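Side-chain contacts in Lmo0651 protein (Listeria monocytogenes serovar 1/2a, PDB 6EP3), which controls expression of the Agr system and mediates virulence as a transcription factor of the GntR family, probably binding specific DNA sites: residues B[146-149]-B[150-153]; B[109-112]-B[113-117]; B[158-161]-B[162-166]; B[194-197]-B[198-201]. One frame throughout, in Å; residues are numbered along the deposited sequence.

Contact 1 of 4, residues B[146-149]-B[150-153]; sequences NPYQ and VRIV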
ATOM      1  N   ASN B 146      -5.016  12.148  -2.727  1.00 62.28           N
ATOM      2  CA  ASN B 146      -5.153  10.707  -2.922  1.00 48.78           C
ATOM      3  C   ASN B 146      -4.938  10.034  -1.571  1.00 49.24           C
ATOM      4  O   ASN B 146      -3.812   9.655  -1.201  1.00 61.22           O
ATOM      5  CB  ASN B 146      -4.168  10.192  -3.971  1.00 47.06           C
ATOM      6  CG  ASN B 146      -4.647   8.928  -4.634  1.00 56.44           C
ATOM      7  OD1 ASN B 146      -5.274   8.083  -3.997  1.00 56.44           O
ATOM      8  ND2 ASN B 146      -4.351   8.785  -5.921  1.00 55.14           N
ATOM      9  N   PRO B 147      -6.018   9.867  -0.804  1.00 47.33           N
ATOM     10  CA  PRO B 147      -5.889   9.249   0.524  1.00 53.58           C
ATOM     11  C   PRO B 147      -5.353   7.832   0.475  1.00 58.87           C
ATOM     12  O   PRO B 147      -4.716   7.393   1.440  1.00 65.08           O
ATOM     13  CB  PRO B 147      -7.324   9.292   1.068  1.00 54.23           C
ATOM     14  CG  PRO B 147      -7.999  10.387   0.287  1.00 49.32           C
ATOM     15  CD  PRO B 147      -7.385  10.337  -1.076  1.00 47.87           C
ATOM     16  N   TYR B 148      -5.607   7.093  -0.611  1.00 49.73           N
ATOM     17  CA  TYR B 148      -5.009   5.767  -0.742  1.00 51.12           C
ATOM     18  C   TYR B 148      -3.491   5.861  -0.694  1.00 47.70           C
ATOM     19  O   TYR B 148      -2.827   5.084   0.005  1.00 56.80           O
ATOM     20  CB  TYR B 148      -5.466   5.098  -2.041  1.00 55.62           C
ATOM     21  CG  TYR B 148      -6.960   4.900  -2.133  1.00 51.48           C
ATOM     22  CD1 TYR B 148      -7.736   5.692  -2.969  1.00 52.80           C
ATOM     23  CD2 TYR B 148      -7.591   3.909  -1.394  1.00 47.66           C
ATOM     24  CE1 TYR B 148      -9.105   5.510  -3.055  1.00 52.97           C
ATOM     25  CE2 TYR B 148      -8.957   3.722  -1.471  1.00 50.58           C
ATOM     26  CZ  TYR B 148      -9.708   4.526  -2.302  1.00 53.16           C
ATOM     27  OH  TYR B 148     -11.065   4.341  -2.382  1.00 59.82           O
ATOM     28  N   GLN B 149      -2.925   6.823  -1.427  1.00 44.02           N
ATOM     29  CA  GLN B 149      -1.480   6.998  -1.426  1.00 44.79           C
ATOM     30  C   GLN B 149      -0.986   7.437  -0.059  1.00 54.78           C
ATOM     31  O   GLN B 149       0.080   6.995   0.395  1.00 54.21           O
ATOM     32  CB  GLN B 149      -1.071   8.008  -2.496  1.00 42.07           C
ATOM     33  CG  GLN B 149      -1.495   7.621  -3.908  1.00 46.26           C
ATOM     34  CD  GLN B 149      -1.081   8.654  -4.938  1.00 56.99           C
ATOM     35  OE1 GLN B 149      -0.693   9.770  -4.590  1.00 52.33           O
ATOM     36  NE2 GLN B 149      -1.148   8.282  -6.215  1.00 49.80           N
ATOM     37  N   VAL B 150      -1.749   8.304   0.616  1.00 56.25           N
ATOM     38  CA  VAL B 150      -1.350   8.714   1.963  1.00 49.87           C
ATOM     39  C   VAL B 150      -1.286   7.508   2.900  1.00 44.91           C
ATOM     40  O   VAL B 150      -0.320   7.343   3.654  1.00 44.52           O
ATOM     41  CB  VAL B 150      -2.296   9.803   2.501  1.00 64.11           C
ATOM     42  CG1 VAL B 150      -1.996  10.092   3.973  1.00 52.60           C
ATOM     43  CG2 VAL B 150      -2.174  11.070   1.667  1.00 65.27           C
ATOM     44  N   ARG B 151      -2.297   6.635   2.852  1.00 50.09           N
ATOM     45  CA  ARG B 151      -2.312   5.465   3.730  1.00 53.90           C
ATOM     46  C   ARG B 151      -1.179   4.501   3.393  1.00 53.30           C
ATOM     47  O   ARG B 151      -0.564   3.908   4.292  1.00 59.69           O
ATOM     48  CB  ARG B 151      -3.654   4.741   3.633  1.00 52.12           C
ATOM     49  CG  ARG B 151      -4.856   5.532   4.123  1.00 64.91           C
ATOM     50  CD  ARG B 151      -6.124   4.688   4.032  1.00 74.51           C
ATOM     51  NE  ARG B 151      -6.919   4.994   2.844  1.00 80.76           N
ATOM     52  CZ  ARG B 151      -7.813   5.971   2.763  1.00 79.74           C
ATOM     53  NH1 ARG B 151      -8.040   6.754   3.806  1.00 82.34           N
ATOM     54  NH2 ARG B 151      -8.484   6.164   1.634  1.00 84.73           N
ATOM     55  N   ILE B 152      -0.900   4.317   2.102  1.00 44.84           N
ATOM     56  CA  ILE B 152       0.207   3.452   1.695  1.00 48.34           C
ATOM     57  C   ILE B 152       1.520   3.966   2.275  1.00 51.59           C
ATOM     58  O   ILE B 152       2.307   3.210   2.865  1.00 60.26           O
ATOM     59  CB  ILE B 152       0.268   3.355   0.161  1.00 52.82           C
ATOM     60  CG1 ILE B 152      -0.878   2.491  -0.371  1.00 48.55           C
ATOM     61  CG2 ILE B 152       1.621   2.831  -0.300  1.00 54.32           C
ATOM     62  CD1 ILE B 152      -1.154   2.706  -1.846  1.00 41.26           C
ATOM     63  N   VAL B 153       1.772   5.267   2.124  1.00 56.91           N
ATOM     64  CA  VAL B 153       3.031   5.808   2.617  1.00 56.19           C
ATOM     65  C   VAL B 153       3.068   5.813   4.139  1.00 51.57           C
ATOM     66  O   VAL B 153       4.139   5.676   4.736  1.00 62.71           O
ATOM     67  CB  VAL B 153       3.270   7.206   2.026  1.00 54.95           C
ATOM     68  CG1 VAL B 153       4.600   7.762   2.495  1.00 55.22           C
ATOM     69  CG2 VAL B 153       3.243   7.113   0.509  1.00 59.38           C
TER
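Val150 N donates to Asn146 O at 3.1 Å, with an N-H...O angle of 158°, in the first of four successive i to i+4 bonds that start helix 147-163. Asn146 is the N-cap, and its backbone carbonyl takes that first bond. Pro147 fills the first helical position, where the missing N-H costs no helical bond. The side-chain contact is made by Arg151, which folds back along this first turn. Arg151 CG packs on Pro147 O at 3.3 Å. The chain then bends at chi3 (-99°). This brings the guanidinium beside Pro147, whose O lies over one of its faces. Arg151 NH2 lies 3.4 Å from Pro147 CB. Arg151 NH2 also sits over one face of the Tyr148 ring, toward its rim, 3.9 Å from Tyr148 CD2. Ring and guanidinium planes are nearly perpendicular, 86° apart. Tyr148 also packs on Arg79 of the second subunit. Ile152 CD1 rests 3.4 Å from Tyr148 O. Gln149 runs out extended, and its NE2 is hydrogen-bonded to Thr86 OG1 of the second subunit. Ile152 packs on Ile152 of that subunit, so this turn belongs to the dimer interface of the FCD domain. Val153 packs onto helices 77-101 and 126-142. The chemistry therefore divides the turn: Arg151 lies along Pro147 and the Tyr148 ring by contact alone, while Gln149 and Ile152 join the subunits.

Contact 2 of 4, residues B[109-112]-B[113-117]; sequences KLYA and RMQEM. With SO4 (sulfate ion), chain O.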
ATOM      1  N   LYS B 109      -0.099  24.313   6.040  1.00 51.46           N
ATOM      2  CA  LYS B 109       0.127  23.068   6.763  1.00 45.73           C
ATOM      3  C   LYS B 109       1.540  22.556   6.530  1.00 48.92           C
ATOM      4  O   LYS B 109       2.195  22.073   7.458  1.00 65.91           O
ATOM      5  CB  LYS B 109      -0.908  22.025   6.344  1.00 54.21           C
ATOM      6  CG  LYS B 109      -1.024  20.850   7.300  1.00 71.73           C
ATOM      7  CD  LYS B 109      -2.149  19.910   6.895  1.00 78.98           C
ATOM      8  CE  LYS B 109      -1.863  19.249   5.554  1.00 87.10           C
ATOM      9  NZ  LYS B 109      -2.815  18.147   5.234  1.00 82.68           N
ATOM     10  N   LEU B 110       2.031  22.663   5.294  1.00 50.47           N
ATOM     11  CA  LEU B 110       3.386  22.216   4.998  1.00 49.04           C
ATOM     12  C   LEU B 110       4.410  23.042   5.764  1.00 52.06           C
ATOM     13  O   LEU B 110       5.389  22.502   6.294  1.00 54.60           O
ATOM     14  CB  LEU B 110       3.642  22.302   3.493  1.00 49.38           C
ATOM     15  CG  LEU B 110       4.912  21.654   2.944  1.00 46.48           C
ATOM     16  CD1 LEU B 110       4.779  20.139   2.945  1.00 43.05           C
ATOM     17  CD2 LEU B 110       5.181  22.166   1.545  1.00 43.08           C
ATOM     18  N   TYR B 111       4.203  24.358   5.823  1.00 59.55           N
ATOM     19  CA  TYR B 111       5.092  25.212   6.602  1.00 56.38           C
ATOM     20  C   TYR B 111       5.076  24.814   8.070  1.00 54.19           C
ATOM     21  O   TYR B 111       6.131  24.746   8.714  1.00 54.24           O
ATOM     22  CB  TYR B 111       4.685  26.674   6.423  1.00 53.11           C
ATOM     23  CG  TYR B 111       5.632  27.671   7.042  1.00 54.90           C
ATOM     24  CD1 TYR B 111       6.826  27.999   6.416  1.00 56.70           C
ATOM     25  CD2 TYR B 111       5.320  28.304   8.236  1.00 55.73           C
ATOM     26  CE1 TYR B 111       7.692  28.919   6.971  1.00 62.02           C
ATOM     27  CE2 TYR B 111       6.179  29.231   8.800  1.00 64.71           C
ATOM     28  CZ  TYR B 111       7.364  29.532   8.162  1.00 65.46           C
ATOM     29  OH  TYR B 111       8.227  30.446   8.717  1.00 70.04           O
ATOM     30  N   ALA B 112       3.891  24.519   8.610  1.00 41.01           N
ATOM     31  CA  ALA B 112       3.809  24.080  10.000  1.00 50.33           C
ATOM     32  C   ALA B 112       4.569  22.776  10.217  1.00 53.67           C
ATOM     33  O   ALA B 112       5.244  22.609  11.239  1.00 55.62           O
ATOM     34  CB  ALA B 112       2.348  23.929  10.419  1.00 53.32           C
ATOM     35  N   ARG B 113       4.476  21.841   9.263  1.00 52.64           N
ATOM     36  CA  ARG B 113       5.181  20.565   9.404  1.00 48.40           C
ATOM     37  C   ARG B 113       6.695  20.752   9.337  1.00 46.98           C
ATOM     38  O   ARG B 113       7.442  20.148  10.123  1.00 51.80           O
ATOM     39  CB  ARG B 113       4.729  19.583   8.321  1.00 53.35           C
ATOM     40  CG  ARG B 113       3.225  19.341   8.230  1.00 54.43           C
ATOM     41  CD  ARG B 113       2.809  18.095   8.994  1.00 61.71           C
ATOM     42  NE  ARG B 113       1.359  17.980   9.126  1.00 62.48           N
ATOM     43  CZ  ARG B 113       0.612  17.099   8.463  1.00 79.78           C
ATOM     44  NH1 ARG B 113       1.174  16.241   7.613  1.00 74.05           N
ATOM     45  NH2 ARG B 113      -0.700  17.069   8.652  1.00 86.26           N
ATOM     46  N   MET B 114       7.165  21.579   8.401  1.00 46.48           N
ATOM     47  CA  MET B 114       8.589  21.892   8.333  1.00 54.77           C
ATOM     48  C   MET B 114       9.067  22.544   9.627  1.00 58.37           C
ATOM     49  O   MET B 114      10.160  22.242  10.125  1.00 55.41           O
ATOM     50  CB  MET B 114       8.863  22.801   7.131  1.00 49.68           C
ATOM     51  CG  MET B 114      10.326  23.189   6.950  1.00 54.45           C
ATOM     52  SD  MET B 114      10.760  24.692   7.866  1.00 61.91           S
ATOM     53  CE  MET B 114       9.455  25.800   7.352  1.00 53.83           C
ATOM     54  N   GLN B 115       8.250  23.432  10.198  1.00 56.78           N
ATOM     55  CA  GLN B 115       8.647  24.090  11.436  1.00 61.56           C
ATOM     56  C   GLN B 115       8.640  23.128  12.613  1.00 59.05           C
ATOM     57  O   GLN B 115       9.446  23.281  13.535  1.00 56.80           O
ATOM     58  CB  GLN B 115       7.740  25.286  11.712  1.00 55.04           C
ATOM     59  CG  GLN B 115       8.012  26.452  10.789  1.00 57.43           C
ATOM     60  CD  GLN B 115       7.684  27.788  11.418  1.00 59.87           C
ATOM     61  OE1 GLN B 115       8.345  28.787  11.144  1.00 59.92           O
ATOM     62  NE2 GLN B 115       6.653  27.817  12.257  1.00 59.16           N
ATOM     63  N   GLU B 116       7.751  22.131  12.602  1.00 50.98           N
ATOM     64  CA  GLU B 116       7.802  21.111  13.645  1.00 52.49           C
ATOM     65  C   GLU B 116       9.074  20.286  13.527  1.00 58.92           C
ATOM     66  O   GLU B 116       9.668  19.895  14.542  1.00 60.69           O
ATOM     67  CB  GLU B 116       6.563  20.217  13.581  1.00 48.61           C
ATOM     68  CG  GLU B 116       5.340  20.825  14.245  1.00 59.84           C
ATOM     69  CD  GLU B 116       5.523  21.039  15.736  1.00 65.55           C
ATOM     70  OE1 GLU B 116       6.164  22.037  16.131  1.00 70.15           O
ATOM     71  OE2 GLU B 116       5.012  20.214  16.518  1.00 71.34           O
ATOM     72  N   MET B 117       9.500  20.003  12.295  1.00 62.08           N
ATOM     73  CA  MET B 117      10.823  19.421  12.093  1.00 55.10           C
ATOM     74  C   MET B 117      11.901  20.277  12.750  1.00 56.97           C
ATOM     75  O   MET B 117      12.742  19.775  13.504  1.00 53.86           O
ATOM     76  CB  MET B 117      11.113  19.268  10.606  1.00 55.34           C
ATOM     77  CG  MET B 117      10.426  18.108   9.950  1.00 54.09           C
ATOM     78  SD  MET B 117      10.427  18.416   8.187  1.00 57.18           S
ATOM     79  CE  MET B 117      12.033  17.737   7.809  1.00 39.42           C
TER
HETATM   80  S   SO4 O 304      -2.359  19.841  11.008  1.00130.98           S
HETATM   81  O1  SO4 O 304      -3.319  20.186   9.964  1.00133.59           O
HETATM   82  O2  SO4 O 304      -2.743  18.571  11.620  1.00125.13           O
HETATM   83  O3  SO4 O 304      -2.350  20.897  12.016  1.00126.30           O
HETATM   84  O4  SO4 O 304      -1.025  19.711  10.425  1.00129.37           O
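Helix 107-123 of the FCD helical bundle carries two side-chain pairs here, Lys109 with Arg113 and Tyr111 with Gln115, each one turn apart. Regular i to i+4 backbone bonds run beneath them. Lys109 and Arg113 lie side by side and point the same way. Lys109 CD comes within 3.6 Å of Arg113 NH2, and Lys109 CE lies over one face of the guanidinium. A sulfate ion, probably from the crystallisation liquor, sits at the edge of that group. Its O4 is gripped by two donors, Arg113 NE and Arg113 NH2, both at 3.2 Å. Lys109 CD also touches sulfate O1, at 3.3 Å. The anion probably eases the meeting of the two positive chains. Arg113 NH1 is held by the backbone oxygen of Arg135 on helix 126-142, which helps fix the plane of the guanidinium. The second pair is built round the Tyr111 ring. The ring swings out with CG opposite the backbone N (chi1 -173°), and Gln115 CG then lies over one face in a CH-pi contact, 4.1 Å from the Tyr111 ring centroid. The Gln115 amide is inclined by 35° to the ring plane. Met114 CE reaches the same ring obliquely, and Met114 itself packs against helix 173-192. At the far end of the ring, Tyr111 OH and Gln115 OE1 are 2.9 Å apart.

Contact 3 of 4, residues B[158-161]-B[162-166]; sequences FQMV and HFSDG
His162 and Phe158 meet ring against ring near the C-terminal end of helix 147-163, where an ST turn at Ser164 follows. His162 CD2 stands over one face of the Phe158 ring, toward its rim, 3.2 Å from Phe158 CE2. The planes are inclined at 46° and the centroids are 4.3 Å apart, an oblique pair. Phe158 holds its ring out opposite the backbone N (chi1 178°), which brings its face under His162 CD2, the two side chains crossing at an angle. Val161 CG1 covers a face of the His162 ring in a CH-pi contact, 4.2 Å from the His162 centroid. Phe163 CD1 touches Gln159 O at 3.4 Å. The next shell joins the two domains of the chain. Helix 8-21 of the DNA-binding domain supplies Tyr13 against Phe158 and Leu17 against His162. Phe163 packs on Ile59 and Val75 and is linked to Val75 by backbone hydrogen bonding. Met160 packs onto Tyr80, Leu83 and Ile87 of helix 77-101. Its backbone oxygen is gripped by two groups of Ser164. Met160 O accepts from Ser164 N at 3.0 Å and from Ser164 OG at 2.8 Å, from opposite faces of the carbonyl plane. The hydroxyl comes from above that plane. The ST turn is made by Ser164 OG, which accepts from Gly166 N at 3.2 Å, with an N-H...O angle of 161°.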
ATOM      1  N   PHE B 158       5.514   3.384   8.935  1.00 56.32           N
ATOM      2  CA  PHE B 158       5.419   2.488  10.081  1.00 57.67           C
ATOM      3  C   PHE B 158       6.481   1.403  10.002  1.00 61.28           C
ATOM      4  O   PHE B 158       7.202   1.138  10.978  1.00 68.80           O
ATOM      5  CB  PHE B 158       4.023   1.868  10.144  1.00 52.05           C
ATOM      6  CG  PHE B 158       3.848   0.887  11.264  1.00 56.41           C
ATOM      7  CD1 PHE B 158       4.088  -0.462  11.070  1.00 66.21           C
ATOM      8  CD2 PHE B 158       3.437   1.318  12.516  1.00 59.13           C
ATOM      9  CE1 PHE B 158       3.927  -1.362  12.104  1.00 62.90           C
ATOM     10  CE2 PHE B 158       3.273   0.422  13.555  1.00 58.26           C
ATOM     11  CZ  PHE B 158       3.520  -0.918  13.349  1.00 59.89           C
ATOM     12  N   GLN B 159       6.580   0.759   8.841  1.00 56.32           N
ATOM     13  CA  GLN B 159       7.548  -0.318   8.680  1.00 62.76           C
ATOM     14  C   GLN B 159       8.975   0.191   8.854  1.00 55.10           C
ATOM     15  O   GLN B 159       9.801  -0.464   9.499  1.00 55.42           O
ATOM     16  CB  GLN B 159       7.365  -0.984   7.314  1.00 67.72           C
ATOM     17  CG  GLN B 159       6.083  -1.806   7.194  1.00 84.24           C
ATOM     18  CD  GLN B 159       6.347  -3.264   6.863  1.00104.79           C
ATOM     19  OE1 GLN B 159       7.451  -3.769   7.066  1.00108.13           O
ATOM     20  NE2 GLN B 159       5.330  -3.949   6.348  1.00113.33           N
ATOM     21  N   MET B 160       9.279   1.370   8.312  1.00 50.37           N
ATOM     22  CA  MET B 160      10.621   1.922   8.474  1.00 59.15           C
ATOM     23  C   MET B 160      10.927   2.200   9.940  1.00 70.90           C
ATOM     24  O   MET B 160      11.949   1.740  10.470  1.00 77.25           O
ATOM     25  CB  MET B 160      10.786   3.188   7.633  1.00 50.33           C
ATOM     26  CG  MET B 160      11.238   2.898   6.221  1.00 61.39           C
ATOM     27  SD  MET B 160      11.636   4.384   5.297  1.00 69.24           S
ATOM     28  CE  MET B 160      10.109   5.260   5.485  1.00 64.51           C
ATOM     29  N   VAL B 161      10.019   2.902  10.623  1.00 62.99           N
ATOM     30  CA  VAL B 161      10.214   3.253  12.025  1.00 61.71           C
ATOM     31  C   VAL B 161      10.445   2.003  12.864  1.00 64.18           C
ATOM     32  O   VAL B 161      11.281   1.997  13.779  1.00 54.86           O
ATOM     33  CB  VAL B 161       9.006   4.063  12.536  1.00 61.68           C
ATOM     34  CG1 VAL B 161       8.900   3.990  14.052  1.00 58.44           C
ATOM     35  CG2 VAL B 161       9.098   5.510  12.074  1.00 67.00           C
ATOM     36  N   HIS B 162       9.707   0.930  12.582  1.00 63.07           N
ATOM     37  CA  HIS B 162       9.774  -0.218  13.475  1.00 61.14           C
ATOM     38  C   HIS B 162      10.792  -1.274  13.067  1.00 60.85           C
ATOM     39  O   HIS B 162      11.169  -2.093  13.912  1.00 62.04           O
ATOM     40  CB  HIS B 162       8.391  -0.856  13.606  1.00 55.49           C
ATOM     41  CG  HIS B 162       7.456  -0.067  14.465  1.00 57.35           C
ATOM     42  ND1 HIS B 162       7.536  -0.059  15.841  1.00 59.77           N
ATOM     43  CD2 HIS B 162       6.437   0.765  14.143  1.00 56.63           C
ATOM     44  CE1 HIS B 162       6.596   0.730  16.329  1.00 61.24           C
ATOM     45  NE2 HIS B 162       5.915   1.241  15.319  1.00 59.21           N
ATOM     46  N   PHE B 163      11.280  -1.272  11.822  1.00 60.07           N
ATOM     47  CA  PHE B 163      12.158  -2.350  11.386  1.00 62.83           C
ATOM     48  C   PHE B 163      13.423  -1.881  10.675  1.00 60.53           C
ATOM     49  O   PHE B 163      14.118  -2.716  10.083  1.00 60.05           O
ATOM     50  CB  PHE B 163      11.403  -3.318  10.464  1.00 60.25           C
ATOM     51  CG  PHE B 163      10.182  -3.929  11.092  1.00 64.32           C
ATOM     52  CD1 PHE B 163       8.915  -3.505  10.731  1.00 67.63           C
ATOM     53  CD2 PHE B 163      10.301  -4.941  12.028  1.00 67.10           C
ATOM     54  CE1 PHE B 163       7.788  -4.070  11.303  1.00 71.46           C
ATOM     55  CE2 PHE B 163       9.177  -5.508  12.605  1.00 67.12           C
ATOM     56  CZ  PHE B 163       7.920  -5.071  12.241  1.00 66.83           C
ATOM     57  N   SER B 164      13.757  -0.591  10.719  1.00 52.94           N
ATOM     58  CA  SER B 164      15.003  -0.117  10.142  1.00 55.13           C
ATOM     59  C   SER B 164      15.744   0.713  11.180  1.00 57.65           C
ATOM     60  O   SER B 164      15.170   1.155  12.178  1.00 56.28           O
ATOM     61  CB  SER B 164      14.777   0.723   8.879  1.00 57.40           C
ATOM     62  OG  SER B 164      14.412   2.048   9.220  1.00 64.48           O
ATOM     63  N   ASP B 165      17.037   0.907  10.936  1.00 64.89           N
ATOM     64  CA  ASP B 165      17.853   1.832  11.707  1.00 58.78           C
ATOM     65  C   ASP B 165      17.988   3.182  11.017  1.00 58.24           C
ATOM     66  O   ASP B 165      18.893   3.951  11.350  1.00 59.62           O
ATOM     67  CB  ASP B 165      19.240   1.241  11.967  1.00 67.37           C
ATOM     68  CG  ASP B 165      19.195  -0.011  12.820  1.00 81.93           C
ATOM     69  OD1 ASP B 165      19.693  -1.061  12.362  1.00 89.44           O
ATOM     70  OD2 ASP B 165      18.672   0.055  13.952  1.00 90.22           O
ATOM     71  N   GLY B 166      17.113   3.477  10.053  1.00 61.65           N
ATOM     72  CA  GLY B 166      17.213   4.714   9.297  1.00 58.84           C
ATOM     73  C   GLY B 166      17.115   5.969  10.137  1.00 58.88           C
ATOM     74  O   GLY B 166      17.575   7.030   9.703  1.00 61.71           O
TER

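Contact 4 of 4, residues B[194-197]-B[198-201]; sequences KIEL and ARKT. With SO4 (sulfate ion), chain P.
Leu197 O is gripped by two donors of one residue in the first turns of helix 195-219, the last helix of the FCD bundle. Thr201 OG1 donates to Leu197 O at 2.7 Å and Thr201 N donates to it at 2.9 Å. They reach the oxygen from opposite faces of the carbonyl plane, the hydroxyl from above it. Thr201 sets OG1 opposite its own carbonyl carbon (chi1 -51°), which turns the hydroxyl back up the helix toward Leu197. The threonine side chain also packs on Lys182, Ile186 and Leu189 of helix 173-192. Ala198, the buried residue of this contact, lies against Leu190 of that helix, while its N takes up the carbonyl of the N-cap Lys194. The charged pair of this contact is looser. Glu196 and Arg199 lie side by side, with carboxylate and guanidinium planes 81° apart. Glu196 OE2 is 3.7 Å from Arg199 NH1, a long salt bridge. The oxygen stands well out of the guanidinium plane, so the pair attracts by charge alone and no N-H points at it. The N-H groups of Arg199 serve other acceptors. Arg199 NH2 forms a salt bridge with Asp92 of helix 77-101. A sulfate ion, probably from the crystallisation liquor, lies at the guanidinium edge, in plane with it. Arg199 NH2 donates to sulfate O3 at 2.9 Å, and Arg199 NH1 donates to sulfate O4 at 2.8 Å, nearly straight at 172°.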
ATOM      1  N   LYS B 194       7.844  27.625  -8.536  1.00 62.67           N
ATOM      2  CA  LYS B 194       8.926  26.982  -9.280  1.00 60.86           C
ATOM      3  C   LYS B 194       8.808  25.475  -9.071  1.00 59.59           C
ATOM      4  O   LYS B 194       9.493  24.860  -8.247  1.00 61.30           O
ATOM      5  CB  LYS B 194      10.279  27.523  -8.837  1.00 55.97           C
ATOM      6  CG  LYS B 194      10.450  29.005  -9.109  1.00 64.35           C
ATOM      7  CD  LYS B 194      11.588  29.601  -8.301  1.00 70.87           C
ATOM      8  CE  LYS B 194      11.560  31.118  -8.369  1.00 81.85           C
ATOM      9  NZ  LYS B 194      12.614  31.740  -7.519  1.00 90.55           N
ATOM     10  N   ILE B 195       7.921  24.870  -9.860  1.00 65.08           N
ATOM     11  CA  ILE B 195       7.548  23.481  -9.624  1.00 53.87           C
ATOM     12  C   ILE B 195       8.685  22.543 -10.000  1.00 56.89           C
ATOM     13  O   ILE B 195       9.000  21.604  -9.261  1.00 59.16           O
ATOM     14  CB  ILE B 195       6.264  23.139 -10.390  1.00 58.00           C
ATOM     15  CG1 ILE B 195       5.166  24.144 -10.040  1.00 54.05           C
ATOM     16  CG2 ILE B 195       5.830  21.728 -10.052  1.00 62.69           C
ATOM     17  CD1 ILE B 195       4.848  24.195  -8.569  1.00 56.40           C
ATOM     18  N   GLU B 196       9.304  22.765 -11.159  1.00 50.47           N
ATOM     19  CA  GLU B 196      10.398  21.896 -11.575  1.00 56.00           C
ATOM     20  C   GLU B 196      11.572  21.999 -10.610  1.00 61.39           C
ATOM     21  O   GLU B 196      12.222  20.994 -10.294  1.00 65.44           O
ATOM     22  CB  GLU B 196      10.826  22.245 -12.999  1.00 52.51           C
ATOM     23  CG  GLU B 196       9.682  22.209 -13.998  1.00 72.93           C
ATOM     24  CD  GLU B 196       8.875  20.923 -13.920  1.00 89.33           C
ATOM     25  OE1 GLU B 196       7.787  20.938 -13.302  1.00 91.42           O
ATOM     26  OE2 GLU B 196       9.327  19.900 -14.480  1.00 93.20           O
ATOM     27  N   LEU B 197      11.844  23.208 -10.116  1.00 62.52           N
ATOM     28  CA  LEU B 197      12.906  23.379  -9.131  1.00 61.59           C
ATOM     29  C   LEU B 197      12.571  22.651  -7.837  1.00 54.46           C
ATOM     30  O   LEU B 197      13.438  22.004  -7.238  1.00 54.48           O
ATOM     31  CB  LEU B 197      13.140  24.867  -8.871  1.00 65.95           C
ATOM     32  CG  LEU B 197      14.314  25.500  -9.622  1.00 75.03           C
ATOM     33  CD1 LEU B 197      14.410  26.985  -9.320  1.00 68.79           C
ATOM     34  CD2 LEU B 197      15.613  24.799  -9.268  1.00 80.73           C
ATOM     35  N   ALA B 198      11.311  22.727  -7.400  1.00 45.13           N
ATOM     36  CA  ALA B 198      10.900  21.991  -6.208  1.00 48.44           C
ATOM     37  C   ALA B 198      11.048  20.487  -6.408  1.00 54.98           C
ATOM     38  O   ALA B 198      11.479  19.767  -5.500  1.00 53.53           O
ATOM     39  CB  ALA B 198       9.459  22.348  -5.843  1.00 48.59           C
ATOM     40  N   ARG B 199      10.696  19.991  -7.593  1.00 50.56           N
ATOM     41  CA  ARG B 199      10.796  18.557  -7.836  1.00 50.73           C
ATOM     42  C   ARG B 199      12.249  18.102  -7.855  1.00 52.91           C
ATOM     43  O   ARG B 199      12.586  17.048  -7.301  1.00 55.53           O
ATOM     44  CB  ARG B 199      10.096  18.197  -9.143  1.00 48.98           C
ATOM     45  CG  ARG B 199       8.603  18.438  -9.115  1.00 54.95           C
ATOM     46  CD  ARG B 199       8.003  18.247 -10.491  1.00 58.95           C
ATOM     47  NE  ARG B 199       7.934  16.838 -10.850  1.00 57.25           N
ATOM     48  CZ  ARG B 199       7.525  16.394 -12.032  1.00 60.70           C
ATOM     49  NH1 ARG B 199       7.151  17.256 -12.967  1.00 61.44           N
ATOM     50  NH2 ARG B 199       7.488  15.094 -12.277  1.00 58.26           N
ATOM     51  N   LYS B 200      13.134  18.900  -8.456  1.00 49.26           N
ATOM     52  CA  LYS B 200      14.544  18.530  -8.444  1.00 52.85           C
ATOM     53  C   LYS B 200      15.142  18.658  -7.047  1.00 57.85           C
ATOM     54  O   LYS B 200      16.033  17.883  -6.684  1.00 53.50           O
ATOM     55  CB  LYS B 200      15.319  19.366  -9.461  1.00 58.93           C
ATOM     56  CG  LYS B 200      14.792  19.221 -10.890  1.00 76.06           C
ATOM     57  CD  LYS B 200      14.488  17.752 -11.236  1.00 81.17           C
ATOM     58  CE  LYS B 200      14.878  17.407 -12.666  1.00 84.85           C
ATOM     59  NZ  LYS B 200      15.997  16.424 -12.738  1.00 85.39           N
ATOM     60  N   THR B 201      14.628  19.576  -6.226  1.00 42.90           N
ATOM     61  CA  THR B 201      15.073  19.646  -4.838  1.00 49.96           C
ATOM     62  C   THR B 201      14.628  18.417  -4.057  1.00 53.51           C
ATOM     63  O   THR B 201      15.387  17.879  -3.243  1.00 49.35           O
ATOM     64  CB  THR B 201      14.541  20.915  -4.172  1.00 52.37           C
ATOM     65  OG1 THR B 201      14.844  22.051  -4.992  1.00 53.36           O
ATOM     66  CG2 THR B 201      15.181  21.104  -2.808  1.00 52.03           C
TER
HETATM   67  S   SO4 P 305       5.909  15.038 -15.854  1.00108.57           S
HETATM   68  O1  SO4 P 305       6.882  14.720 -16.895  1.00113.92           O
HETATM   69  O2  SO4 P 305       4.558  14.832 -16.366  1.00113.61           O
HETATM   70  O3  SO4 P 305       6.129  14.168 -14.702  1.00103.48           O
HETATM   71  O4  SO4 P 305       6.067  16.433 -15.456  1.00105.63           O

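How the contacts relate
All four contacts lie in the FCD domain and follow one another along the chain without touching. Contacts 1 and 3 share helix 147-163. Contact 1 opens it at the subunit interface, and contact 3 lies at its other end, against the DNA-binding domain; their centres are about 18 Å apart. Contact 2 and contact 4 lie on different helices, with centres about 18 Å apart and nearest atoms about 9 Å apart. Both pack on helix 173-192, and in both an arginine holds a sulfate. Contacts 3 and 4 are the most distant pair, about 28 Å between centres. Helix 77-101 is a common neighbour of contacts 1, 3 and 4.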